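Local coordinates for protein esterase (Pelagibacterium halotolerans, PDB 5DWD) that probably hydrolyses carboxylic esters and belongs to the alpha/beta hydrolase superfamily, at residues Y50-G54 / R55-A59; P113-D116 / A117-D121; T200-P203 / K204-L208. All blocks are in the same frame, centred on the assembly; numbering follows the deposited sequence.

All three contacts are local. Each joins neighbouring residues on one continuous run of chain, so they follow one another in series and none nests or crosses. From the N terminus, contact 1 closes the turn where the loop after strand 42-47 enters helix 54-65. Contact 2 is a pair of turns inside helix 101-126, which leans on strand 42-47 and on helix 140-149. Contact 3 lies near the end of helix 196-207, which connects strands 182-187 and 212-217. The three do not touch. The centres of contacts 1 and 2 are about 18 Å apart, while contacts 1 and 3 lie on opposite sides of the chain's centre.

Contact 1: Y50-G54 / R55-A59; sequences YGSDG and RDLIA
Ser52 and Asp53 both reach the first turn of helix 54-65 through Asp56. Asp56 CB lies against the Asp53 backbone O and beside Ser52 OG. Its CG passes 3.3 Å from Asp53 OD1. The two oxygens then part. Asp56 OD2 accepts a hydrogen bond from Ser52 OG at 2.6 Å, on the anti lone pair, and also bonds a glycerol. Asp56 OD1 stands 3.6 Å from Asp53 OD1, so two like charges come close. Water 1 lies 2.7 Å from Asp53 OD1 and within bonding distance of Asp56 OD1, and probably eases that repulsion.

Asp53 is the N-cap of the helix. A chi1 of 69° sets its CG between the backbone N and the carbonyl carbon, and this folds the carboxylate back over the helix start. Asp56 N donates to Asp53 OD1 at 2.9 Å, nearly in line with the C-O bond, and makes a second, weak bond to Asp53 O. One turn on, Ile58 N bonds Gly54 O at 2.8 Å. With an alanine at Asp53, the N-H of Asp56 would probably keep just the weak backbone bond, and the helix start would be less firmly held. Asn77 accepts from Gly54 N, and Tyr50 lines the polyether pocket. This is a side-chain N-cap, where a loop after a strand of the alpha/beta hydrolase sheet turns into a helix.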
loop_
_atom_site.group_PDB
_atom_site.type_symbol
_atom_site.label_atom_id
_atom_site.label_comp_id
_atom_site.label_asym_id
_atom_site.label_seq_id
_atom_site.Cartn_x
_atom_site.Cartn_y
_atom_site.Cartn_z
ATOM N N TYR B 50 -23.631 -13.193 7.219
ATOM C CA TYR B 50 -25.016 -12.977 7.519
ATOM C C TYR B 50 -25.611 -14.164 8.225
ATOM O O TYR B 50 -25.459 -15.301 7.792
ATOM C CB TYR B 50 -25.779 -12.763 6.200
ATOM C CG TYR B 50 -27.264 -12.542 6.314
ATOM C CD1 TYR B 50 -27.783 -11.193 6.511
ATOM C CD2 TYR B 50 -28.156 -13.551 6.210
ATOM C CE1 TYR B 50 -29.165 -10.985 6.610
ATOM C CE2 TYR B 50 -29.577 -13.315 6.277
ATOM C CZ TYR B 50 -30.043 -12.050 6.504
ATOM O OH TYR B 50 -31.435 -11.822 6.579
ATOM N N GLY B 51 -26.164 -13.930 9.415
ATOM C CA GLY B 51 -26.773 -14.926 10.236
ATOM C C GLY B 51 -25.847 -15.691 11.165
ATOM O O GLY B 51 -26.333 -16.566 11.886
ATOM N N SER B 52 -24.580 -15.242 11.202
ATOM C CA SER B 52 -23.545 -15.834 12.051
ATOM C C SER B 52 -23.300 -14.907 13.216
ATOM O O SER B 52 -24.182 -14.110 13.535
ATOM C CB SER B 52 -22.343 -16.142 11.178
ATOM O OG SER B 52 -21.254 -16.671 11.891
ATOM N N ASP B 53 -22.148 -15.060 13.860
ATOM C CA ASP B 53 -21.819 -14.269 15.027
ATOM C C ASP B 53 -20.327 -14.338 15.284
ATOM O O ASP B 53 -19.604 -15.089 14.641
ATOM C CB ASP B 53 -22.626 -14.685 16.260
ATOM C CG ASP B 53 -22.304 -16.010 16.816
ATOM O OD1 ASP B 53 -21.395 -16.742 16.468
ATOM O OD2 ASP B 53 -23.101 -16.483 17.691
ATOM N N GLY B 54 -19.862 -13.514 16.209
ATOM C CA GLY B 54 -18.460 -13.545 16.512
ATOM C C GLY B 54 -17.936 -14.839 17.110
ATOM O O GLY B 54 -16.788 -15.199 16.823
ATOM N N ARG B 55 -18.735 -15.528 17.929
ATOM C CA ARG B 55 -18.414 -16.767 18.477
ATOM C C ARG B 55 -18.058 -17.802 17.421
ATOM O O ARG B 55 -17.147 -18.634 17.567
ATOM C CB ARG B 55 -19.547 -17.213 19.394
ATOM C CG ARG B 55 -19.418 -18.589 19.971
ATOM C CD ARG B 55 -20.697 -18.944 20.733
ATOM N NE ARG B 55 -20.734 -20.359 21.069
ATOM C CZ ARG B 55 -20.050 -20.954 22.052
ATOM N NH1 ARG B 55 -19.222 -20.272 22.860
ATOM N NH2 ARG B 55 -20.195 -22.270 22.229
ATOM N N ASP B 56 -18.723 -17.718 16.290
ATOM C CA ASP B 56 -18.379 -18.591 15.206
ATOM C C ASP B 56 -16.962 -18.314 14.653
ATOM O O ASP B 56 -16.221 -19.233 14.362
ATOM C CB ASP B 56 -19.361 -18.414 14.008
ATOM C CG ASP B 56 -20.721 -19.067 14.214
ATOM O OD1 ASP B 56 -20.907 -19.981 15.064
ATOM O OD2 ASP B 56 -21.640 -18.679 13.439
ATOM N N LEU B 57 -16.700 -17.062 14.430
ATOM C CA LEU B 57 -15.472 -16.637 13.709
ATOM C C LEU B 57 -14.293 -16.639 14.599
ATOM O O LEU B 57 -13.167 -16.651 14.081
ATOM C CB LEU B 57 -15.618 -15.256 13.133
ATOM C CG LEU B 57 -16.000 -15.120 11.710
ATOM C CD1 LEU B 57 -14.834 -15.305 10.804
ATOM C CD2 LEU B 57 -17.212 -15.996 11.385
ATOM N N ILE B 58 -14.482 -16.538 15.921
ATOM C CA ILE B 58 -13.316 -16.529 16.815
ATOM C C ILE B 58 -12.632 -17.905 16.750
ATOM O O ILE B 58 -11.457 -17.998 17.087
ATOM C CB ILE B 58 -13.681 -16.163 18.280
ATOM C CG1 ILE B 58 -12.452 -15.646 19.042
ATOM C CG2 ILE B 58 -14.334 -17.315 19.024
ATOM C CD1 ILE B 58 -11.899 -14.341 18.489
ATOM N N ALA B 59 -13.327 -18.942 16.288
ATOM C CA ALA B 59 -12.684 -20.294 16.115
ATOM C C ALA B 59 -11.504 -20.311 15.089
ATOM O O ALA B 59 -10.544 -21.111 15.210
ATOM C CB ALA B 59 -13.708 -21.306 15.682
HETATM O O HOH W 1 -22.031 -19.180 17.564
#

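Contact 2: P113-D116 / A117-D121; sequences PVLD and AFLAD
Leu115 meets Phe118 and Leu119 in an i to i+3 and i to i+4 contact along one face of helix 101-126, the face turned toward the sheet. The two-way contact is made by a single branch. Leu115 CD1 comes 4.3 Å from Phe118 CD2, approaching the ring obliquely, and 4.4 Å from Leu119 CG. These are ordinary apolar distances. Leu119 packs more closely on the backbone, with its CG 3.4 Å from Leu115 O. It can do so because its CG is anti to the carbonyl carbon (chi1 -70°), which turns the branch back over the preceding turn.

Most of the holding is done by the main chain. Leu119 N bonds Leu115 O at 3.0 Å, Phe118 N bonds Val114 O, and Ala120 N bonds Asp116 O with an N-H...O angle of 170°. Ala117 N bonds Pro113 O from above the carbonyl plane, 39° out of it. Pro113 has no N-H to give, and the helix is kinked there.

The apolar face continues into the fold. Leu115 rests on Met144 and Thr148 of helix 140-149 and on Leu47, Leu119 on Val45 of strand 42-47, and Phe118 on Leu28 and Pro76. Ala120 lies on the more open side, and Asp116 touches Leu152. The chemistry thus divides the work: backbone bonds keep the helical turns, and leucine and phenylalanine carbons supply the apolar surface by which the helix seats on its neighbours.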
loop_
_atom_site.group_PDB
_atom_site.type_symbol
_atom_site.label_atom_id
_atom_site.label_comp_id
_atom_site.label_asym_id
_atom_site.label_seq_id
_atom_site.Cartn_x
_atom_site.Cartn_y
_atom_site.Cartn_z
ATOM N N PRO B 113 -20.113 3.233 8.706
ATOM C CA PRO B 113 -19.716 4.014 9.871
ATOM C C PRO B 113 -19.683 3.285 11.208
ATOM O O PRO B 113 -18.941 3.671 12.090
ATOM C CB PRO B 113 -20.760 5.177 9.893
ATOM C CG PRO B 113 -21.864 4.756 9.031
ATOM C CD PRO B 113 -21.329 3.727 8.036
ATOM N N VAL B 114 -20.518 2.248 11.362
ATOM C CA VAL B 114 -20.521 1.460 12.522
ATOM C C VAL B 114 -19.267 0.669 12.683
ATOM O O VAL B 114 -18.638 0.668 13.732
ATOM C CB VAL B 114 -21.768 0.529 12.544
ATOM C CG1 VAL B 114 -21.730 -0.337 13.775
ATOM C CG2 VAL B 114 -23.051 1.376 12.491
ATOM N N LEU B 115 -18.860 0.009 11.592
ATOM C CA LEU B 115 -17.612 -0.756 11.594
ATOM C C LEU B 115 -16.383 0.164 11.769
ATOM O O LEU B 115 -15.474 -0.144 12.510
ATOM C CB LEU B 115 -17.486 -1.625 10.283
ATOM C CG LEU B 115 -16.243 -2.493 10.217
ATOM C CD1 LEU B 115 -16.115 -3.325 11.475
ATOM C CD2 LEU B 115 -16.403 -3.335 8.943
ATOM N N ASP B 116 -16.391 1.308 11.100
ATOM C CA ASP B 116 -15.330 2.279 11.204
ATOM C C ASP B 116 -15.176 2.727 12.655
ATOM O O ASP B 116 -14.062 2.786 13.212
ATOM C CB ASP B 116 -15.715 3.491 10.324
ATOM C CG ASP B 116 -14.536 4.316 9.995
ATOM O OD1 ASP B 116 -13.533 3.746 9.514
ATOM O OD2 ASP B 116 -14.590 5.502 10.305
ATOM N N ALA B 117 -16.303 2.990 13.314
ATOM C CA ALA B 117 -16.226 3.406 14.734
ATOM C C ALA B 117 -15.720 2.322 15.654
ATOM O O ALA B 117 -14.921 2.579 16.551
ATOM C CB ALA B 117 -17.558 3.960 15.186
ATOM N N PHE B 118 -16.106 1.070 15.368
ATOM C CA PHE B 118 -15.627 -0.064 16.143
ATOM C C PHE B 118 -14.133 -0.189 16.073
ATOM O O PHE B 118 -13.432 -0.456 17.067
ATOM C CB PHE B 118 -16.277 -1.367 15.708
ATOM C CG PHE B 118 -15.613 -2.576 16.293
ATOM C CD1 PHE B 118 -15.841 -2.957 17.616
ATOM C CD2 PHE B 118 -14.704 -3.345 15.535
ATOM C CE1 PHE B 118 -15.254 -4.085 18.156
ATOM C CE2 PHE B 118 -14.070 -4.418 16.120
ATOM C CZ PHE B 118 -14.356 -4.789 17.413
ATOM N N LEU B 119 -13.598 -0.045 14.837
ATOM C CA LEU B 119 -12.187 -0.147 14.651
ATOM C C LEU B 119 -11.440 0.974 15.441
ATOM O O LEU B 119 -10.463 0.702 16.172
ATOM C CB LEU B 119 -11.827 -0.064 13.172
ATOM C CG LEU B 119 -12.259 -1.324 12.362
ATOM C CD1 LEU B 119 -12.009 -1.039 10.912
ATOM C CD2 LEU B 119 -11.511 -2.572 12.787
ATOM N N ALA B 120 -11.957 2.191 15.296
ATOM C CA ALA B 120 -11.417 3.321 16.036
ATOM C C ALA B 120 -11.385 3.052 17.544
ATOM O O ALA B 120 -10.341 3.266 18.227
ATOM C CB ALA B 120 -12.213 4.572 15.734
ATOM N N ASP B 121 -12.522 2.591 18.058
ATOM C CA ASP B 121 -12.645 2.260 19.520
ATOM C C ASP B 121 -11.667 1.153 19.932
ATOM O O ASP B 121 -10.967 1.230 20.903
ATOM C CB ASP B 121 -14.085 1.862 19.874
ATOM C CG ASP B 121 -15.066 3.069 19.926
ATOM O OD1 ASP B 121 -14.587 4.231 19.965
ATOM O OD2 ASP B 121 -16.325 2.857 19.908
#

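Contact 3: T200-P203 / K204-L208; sequences TALP and KLIDL
Leu202 and Ile206 run alongside each other in the same direction, their CD1 atoms 3.8 Å apart. The closer packing is on the buried side, around Leu205. With chi1 at -64° its CG sits beside its own backbone N, 3.2 Å from Ala201 O. Leu205 N also bonds that Ala201 O at 2.9 Å, nearly along the C=O axis. Ala201 and Leu205 press on strand 182-187, while Leu202 and Leu205 press on strand 212-217.

The other side is looser and wetter. Pro203, Ile206 and Asp207 are exposed. Pro203 O takes two donors: Asp207 N at 2.9 Å, tilted 30° from the carbonyl plane, and water 2 at 3.0 Å. The same water gives a weak bond to Asp207 OD1, so it links the two residues across one turn. The Lys204 chain turns at its second torsion, and its NZ makes a long, weak ion pair with Glu173. Asp207 O accepts from Lys179 of the second subunit, which puts this part of the helix beside the dimer interface. A helix that sets apolar side chains against two parallel strands and leaves its other side to solvent is typical of the beta-alpha-beta crossover, here strand 182-187, helix 196-207 and strand 212-217.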
loop_
_atom_site.group_PDB
_atom_site.type_symbol
_atom_site.label_atom_id
_atom_site.label_comp_id
_atom_site.label_asym_id
_atom_site.label_seq_id
_atom_site.Cartn_x
_atom_site.Cartn_y
_atom_site.Cartn_z
ATOM N N THR B 200 -14.021 -10.989 -10.475
ATOM C CA THR B 200 -14.133 -9.620 -11.015
ATOM C C THR B 200 -13.477 -8.608 -10.085
ATOM O O THR B 200 -12.977 -7.559 -10.531
ATOM C CB THR B 200 -15.551 -9.209 -11.303
ATOM O OG1 THR B 200 -16.383 -9.233 -10.156
ATOM C CG2 THR B 200 -16.141 -10.136 -12.348
ATOM N N ALA B 201 -13.475 -8.943 -8.784
ATOM C CA ALA B 201 -12.818 -8.078 -7.777
ATOM C C ALA B 201 -11.347 -7.889 -8.047
ATOM O O ALA B 201 -10.834 -6.772 -7.844
ATOM C CB ALA B 201 -13.016 -8.578 -6.349
ATOM N N LEU B 202 -10.663 -8.982 -8.398
ATOM C CA LEU B 202 -9.220 -9.018 -8.483
ATOM C C LEU B 202 -8.707 -7.944 -9.466
ATOM O O LEU B 202 -7.907 -7.055 -9.123
ATOM C CB LEU B 202 -8.729 -10.422 -8.871
ATOM C CG LEU B 202 -7.246 -10.509 -9.223
ATOM C CD1 LEU B 202 -6.441 -10.292 -7.950
ATOM C CD2 LEU B 202 -6.902 -11.818 -9.863
ATOM N N PRO B 203 -9.156 -7.977 -10.713
ATOM C CA PRO B 203 -8.653 -6.898 -11.595
ATOM C C PRO B 203 -9.061 -5.439 -11.238
ATOM O O PRO B 203 -8.271 -4.540 -11.532
ATOM C CB PRO B 203 -9.143 -7.308 -12.996
ATOM C CG PRO B 203 -10.332 -8.168 -12.672
ATOM C CD PRO B 203 -9.963 -8.953 -11.454
ATOM N N LYS B 204 -10.215 -5.207 -10.662
ATOM C CA LYS B 204 -10.618 -3.935 -10.192
ATOM C C LYS B 204 -9.656 -3.439 -9.152
ATOM O O LYS B 204 -9.204 -2.280 -9.205
ATOM C CB LYS B 204 -11.999 -4.010 -9.585
ATOM C CG LYS B 204 -12.594 -2.663 -9.247
ATOM C CD LYS B 204 -12.684 -1.690 -10.411
ATOM C CE LYS B 204 -12.935 -0.270 -9.904
ATOM N NZ LYS B 204 -13.463 0.555 -11.033
ATOM N N LEU B 205 -9.349 -4.315 -8.184
ATOM C CA LEU B 205 -8.397 -3.922 -7.108
ATOM C C LEU B 205 -7.003 -3.648 -7.668
ATOM O O LEU B 205 -6.359 -2.651 -7.287
ATOM C CB LEU B 205 -8.310 -4.996 -6.052
ATOM C CG LEU B 205 -9.642 -5.201 -5.302
ATOM C CD1 LEU B 205 -9.412 -6.335 -4.330
ATOM C CD2 LEU B 205 -10.108 -3.966 -4.507
ATOM N N ILE B 206 -6.563 -4.456 -8.641
ATOM C CA ILE B 206 -5.268 -4.203 -9.231
ATOM C C ILE B 206 -5.261 -2.851 -9.960
ATOM O O ILE B 206 -4.237 -2.084 -9.906
ATOM C CB ILE B 206 -4.853 -5.381 -10.124
ATOM C CG1 ILE B 206 -4.493 -6.600 -9.293
ATOM C CG2 ILE B 206 -3.659 -5.001 -11.024
ATOM C CD1 ILE B 206 -4.398 -7.885 -10.091
ATOM N N ASP B 207 -6.346 -2.534 -10.642
ATOM C CA ASP B 207 -6.475 -1.274 -11.379
ATOM C C ASP B 207 -6.451 -0.057 -10.466
ATOM O O ASP B 207 -5.977 1.019 -10.856
ATOM C CB ASP B 207 -7.713 -1.226 -12.238
ATOM C CG ASP B 207 -7.506 -1.950 -13.588
ATOM O OD1 ASP B 207 -6.341 -2.262 -13.969
ATOM O OD2 ASP B 207 -8.496 -2.207 -14.302
ATOM N N LEU B 208 -6.923 -0.242 -9.238
ATOM C CA LEU B 208 -6.906 0.802 -8.248
ATOM C C LEU B 208 -5.554 0.925 -7.590
ATOM O O LEU B 208 -5.355 1.839 -6.756
ATOM C CB LEU B 208 -8.011 0.559 -7.163
ATOM C CG LEU B 208 -9.430 0.690 -7.716
ATOM C CD1 LEU B 208 -10.521 0.276 -6.694
ATOM C CD2 LEU B 208 -9.684 2.076 -8.289
HETATM O O HOH W 2 -6.322 -5.113 -13.757
#